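Local coordinates for eukaryotic Translation Initiation 4E (Schistosoma mansoni, PDB 3HXI), which binds the 7-methylguanosine cap of mRNA and probably thereby helps initiate cap-dependent translation, and is held here in complex with a 4E-BP peptide, at residues Asp101-Leu106 against Arg153-Arg158. Numbering follows the deposited sequence.
Sequences DELLML and RRIKER
Leu-106 sets its two methyl groups against three residues of helix 145-159, a worked example of how one branched side chain can join two helices. Its CG stands anti to the backbone N (chi1 168°), which carries the fork across the gap. CD1 rests 3.7 Å from CG of Arg-154, while CD2 lies 4.0 Å from CA of Ile-155 and also touches CG of Arg-158, whose chain runs at about a right angle to the leucine. Both arginines thus offer their aliphatic parts to the leucine and send their charges onward. The bend of Arg-154 at chi2 (60°) sets CD over the centre of the Arg-158 guanidinium, 3.4 Å above its plane. A second bend, at chi3, turns NE toward OE1 of Glu-157 in a salt bridge of 3.2 Å. Its NH1 bonds to the backbone O of Asp-111 and its NH2 to the carboxylate of Asp-113, whereas Arg-158 pairs with the Asp-111 carboxylate.

Nearer the sheet, CD1 of Leu-103 meets CG2 of Ile-155 at 4.2 Å. At the other edge, Glu-102 lays CB and CG beside the carbonyl of Arg-158, and a water donates to both Glu-102 OE1 and Arg-158 O, 2.7 Å from each. The same carboxylate oxygen forms a salt bridge with a basic side chain of the bound peptide, so the water links a peptide-binding residue to the neighbouring helix.

The axes of segments 101-106 and 153-158 approach to 9.9 Å, their N-to-C directions 134° apart, over the antiparallel sheet, with Leu-103 and Ile-155 both packed on Val-137 of strand 134-139. Helix 42-50 borders helix 96-108 through Leu-104 and Met-105.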
ATOM      1  N   ASP A 101      -6.779   6.383  -2.501  1.00 16.69           N
ATOM      2  CA  ASP A 101      -7.667   6.656  -1.363  1.00 16.49           C
ATOM      3  C   ASP A 101      -8.449   5.420  -0.892  1.00 15.45           C
ATOM      4  O   ASP A 101      -8.552   5.190   0.296  1.00 16.28           O
ATOM      5  CB  ASP A 101      -8.655   7.780  -1.675  1.00 15.84           C
ATOM      6  CG  ASP A 101      -7.987   9.145  -1.808  1.00 19.46           C
ATOM      7  OD1 ASP A 101      -6.785   9.289  -1.457  1.00 21.16           O
ATOM      8  OD2 ASP A 101      -8.690  10.090  -2.270  1.00 19.58           O
ATOM      9  N   GLU A 102      -8.995   4.633  -1.820  1.00 15.43           N
ATOM     10  CA  GLU A 102      -9.734   3.420  -1.443  1.00 14.72           C
ATOM     11  C   GLU A 102      -8.797   2.409  -0.784  1.00 15.94           C
ATOM     12  O   GLU A 102      -9.166   1.725   0.197  1.00 16.15           O
ATOM     13  CB  GLU A 102     -10.382   2.767  -2.671  1.00 14.54           C
ATOM     14  CG  GLU A 102     -11.532   3.580  -3.284  1.00 16.74           C
ATOM     15  CD  GLU A 102     -12.635   3.892  -2.274  1.00 19.40           C
ATOM     16  OE1 GLU A 102     -13.072   2.989  -1.522  1.00 20.50           O
ATOM     17  OE2 GLU A 102     -13.092   5.043  -2.271  1.00 23.67           O
ATOM     18  N   LEU A 103      -7.601   2.292  -1.347  1.00 15.04           N
ATOM     19  CA  LEU A 103      -6.626   1.347  -0.819  1.00 15.03           C
ATOM     20  C   LEU A 103      -6.251   1.713   0.617  1.00 15.43           C
ATOM     21  O   LEU A 103      -6.280   0.853   1.515  1.00 16.32           O
ATOM     22  CB  LEU A 103      -5.387   1.243  -1.711  1.00 15.55           C
ATOM     23  CG  LEU A 103      -4.425   0.078  -1.371  1.00 15.78           C
ATOM     24  CD1 LEU A 103      -5.136  -1.273  -1.511  1.00 17.36           C
ATOM     25  CD2 LEU A 103      -3.158   0.128  -2.213  1.00 17.09           C
ATOM     26  N   LEU A 104      -5.926   2.980   0.842  1.00 14.12           N
ATOM     27  CA  LEU A 104      -5.509   3.427   2.162  1.00 15.28           C
ATOM     28  C   LEU A 104      -6.647   3.358   3.177  1.00 15.52           C
ATOM     29  O   LEU A 104      -6.431   2.998   4.322  1.00 15.70           O
ATOM     30  CB  LEU A 104      -4.901   4.839   2.088  1.00 16.09           C
ATOM     31  CG  LEU A 104      -3.662   5.029   1.200  1.00 15.85           C
ATOM     32  CD1 LEU A 104      -3.029   6.360   1.552  1.00 13.18           C
ATOM     33  CD2 LEU A 104      -2.628   3.866   1.280  1.00 18.38           C
ATOM     34  N   MET A 105      -7.872   3.661   2.738  1.00 16.37           N
ATOM     35  CA  MET A 105      -9.036   3.502   3.600  1.00 17.00           C
ATOM     36  C   MET A 105      -9.184   2.041   4.060  1.00 16.95           C
ATOM     37  O   MET A 105      -9.403   1.773   5.238  1.00 16.74           O
ATOM     38  CB  MET A 105     -10.307   4.008   2.925  1.00 16.60           C
ATOM     39  CG  MET A 105     -10.460   5.537   2.992  1.00 15.23           C
ATOM     40  SD  MET A 105     -12.136   6.063   2.512  1.00 19.13           S
ATOM     41  CE  MET A 105     -12.188   5.576   0.790  1.00 19.27           C
ATOM     42  N   LEU A 106      -9.041   1.106   3.128  1.00 16.29           N
ATOM     43  CA  LEU A 106      -9.136  -0.315   3.437  1.00 15.70           C
ATOM     44  C   LEU A 106      -8.071  -0.689   4.478  1.00 16.58           C
ATOM     45  O   LEU A 106      -8.367  -1.388   5.449  1.00 17.46           O
ATOM     46  CB  LEU A 106      -8.998  -1.143   2.154  1.00 15.61           C
ATOM     47  CG  LEU A 106      -8.793  -2.663   2.269  1.00 15.41           C
ATOM     48  CD1 LEU A 106      -9.906  -3.358   3.061  1.00 13.89           C
ATOM     49  CD2 LEU A 106      -8.615  -3.276   0.882  1.00 14.55           C
ATOM     50  N   ARG A 153      -8.507 -10.725  -2.810  1.00 19.31           N
ATOM     51  CA  ARG A 153      -9.906 -10.624  -3.222  0.50 19.55           C
ATOM     52  C   ARG A 153     -10.556  -9.336  -2.717  1.00 19.02           C
ATOM     53  O   ARG A 153     -11.237  -8.642  -3.488  1.00 18.58           O
ATOM     54  CB  ARG A 153     -10.693 -11.873  -2.799  0.50 19.21           C
ATOM     55  CG  ARG A 153     -10.389 -13.081  -3.691  0.50 21.03           C
ATOM     56  CD  ARG A 153     -11.255 -14.298  -3.398  0.50 21.48           C
ATOM     57  NE  ARG A 153     -10.619 -15.206  -2.442  0.50 26.40           N
ATOM     58  CZ  ARG A 153     -10.932 -15.295  -1.152  0.50 26.47           C
ATOM     59  NH1 ARG A 153     -10.282 -16.150  -0.387  0.50 25.95           N
ATOM     60  NH2 ARG A 153     -11.894 -14.542  -0.623  0.50 29.53           N
ATOM     61  N   ARG A 154     -10.317  -9.001  -1.455  1.00 19.22           N
ATOM     62  CA  ARG A 154     -10.845  -7.766  -0.848  1.00 18.81           C
ATOM     63  C   ARG A 154     -10.289  -6.496  -1.501  1.00 18.84           C
ATOM     64  O   ARG A 154     -11.023  -5.521  -1.675  1.00 18.54           O
ATOM     65  CB  ARG A 154     -10.592  -7.783   0.675  1.00 19.90           C
ATOM     66  CG  ARG A 154     -10.999  -6.522   1.467  1.00 20.54           C
ATOM     67  CD  ARG A 154     -12.489  -6.169   1.382  1.00 25.22           C
ATOM     68  NE  ARG A 154     -13.379  -7.320   1.550  1.00 24.84           N
ATOM     69  CZ  ARG A 154     -13.862  -7.753   2.717  1.00 29.36           C
ATOM     70  NH1 ARG A 154     -13.556  -7.134   3.849  1.00 26.95           N
ATOM     71  NH2 ARG A 154     -14.674  -8.813   2.751  1.00 30.03           N
ATOM     72  N   ILE A 155      -8.995  -6.502  -1.843  1.00 17.54           N
ATOM     73  CA  ILE A 155      -8.371  -5.370  -2.558  1.00 17.80           C
ATOM     74  C   ILE A 155      -9.102  -5.135  -3.887  1.00 18.07           C
ATOM     75  O   ILE A 155      -9.427  -3.983  -4.237  1.00 17.10           O
ATOM     76  CB  ILE A 155      -6.867  -5.623  -2.821  1.00 17.90           C
ATOM     77  CG1 ILE A 155      -6.060  -5.578  -1.521  1.00 17.01           C
ATOM     78  CG2 ILE A 155      -6.262  -4.576  -3.791  1.00 19.00           C
ATOM     79  CD1 ILE A 155      -4.564  -5.976  -1.701  1.00 18.07           C
ATOM     80  N   LYS A 156      -9.350  -6.215  -4.634  1.00 17.89           N
ATOM     81  CA  LYS A 156      -9.989  -6.093  -5.949  1.00 20.22           C
ATOM     82  C   LYS A 156     -11.384  -5.524  -5.810  1.00 20.75           C
ATOM     83  O   LYS A 156     -11.808  -4.684  -6.613  1.00 22.43           O
ATOM     84  CB  LYS A 156     -10.059  -7.433  -6.694  1.00 21.76           C
ATOM     85  CG  LYS A 156      -8.718  -8.040  -7.007  1.00 23.32           C
ATOM     86  CD  LYS A 156      -8.795  -9.014  -8.179  1.00 30.05           C
ATOM     87  CE  LYS A 156      -8.769  -8.290  -9.523  1.00 32.62           C
ATOM     88  NZ  LYS A 156      -9.183  -9.220 -10.602  1.00 34.21           N
ATOM     89  N   GLU A 157     -12.093  -5.974  -4.779  1.00 20.65           N
ATOM     90  CA  GLU A 157     -13.451  -5.487  -4.517  1.00 21.00           C
ATOM     91  C   GLU A 157     -13.422  -4.003  -4.231  1.00 20.00           C
ATOM     92  O   GLU A 157     -14.114  -3.234  -4.885  1.00 19.49           O
ATOM     93  CB  GLU A 157     -14.084  -6.242  -3.359  1.00 21.03           C
ATOM     94  CG  GLU A 157     -14.469  -7.670  -3.713  1.00 26.97           C
ATOM     95  CD  GLU A 157     -14.784  -8.531  -2.496  1.00 32.64           C
ATOM     96  OE1 GLU A 157     -14.610  -8.055  -1.349  1.00 33.36           O
ATOM     97  OE2 GLU A 157     -15.197  -9.699  -2.689  1.00 36.33           O
ATOM     98  N   ARG A 158     -12.577  -3.595  -3.290  1.00 19.32           N
ATOM     99  CA  ARG A 158     -12.588  -2.217  -2.830  1.00 19.75           C
ATOM    100  C   ARG A 158     -12.073  -1.259  -3.897  1.00 19.30           C
ATOM    101  O   ARG A 158     -12.556  -0.129  -4.006  1.00 19.89           O
ATOM    102  CB  ARG A 158     -11.802  -2.053  -1.520  1.00 19.36           C
ATOM    103  CG  ARG A 158     -12.451  -2.702  -0.309  1.00 21.37           C
ATOM    104  CD  ARG A 158     -13.717  -1.980   0.172  1.00 24.31           C
ATOM    105  NE  ARG A 158     -14.212  -2.643   1.382  1.00 28.24           N
ATOM    106  CZ  ARG A 158     -14.966  -3.751   1.410  1.00 28.89           C
ATOM    107  NH1 ARG A 158     -15.366  -4.355   0.291  1.00 27.37           N
ATOM    108  NH2 ARG A 158     -15.323  -4.267   2.578  1.00 30.66           N
TER
HETATM  109  O   HOH W   1     -14.609   1.162  -2.795  1.00 24.38           O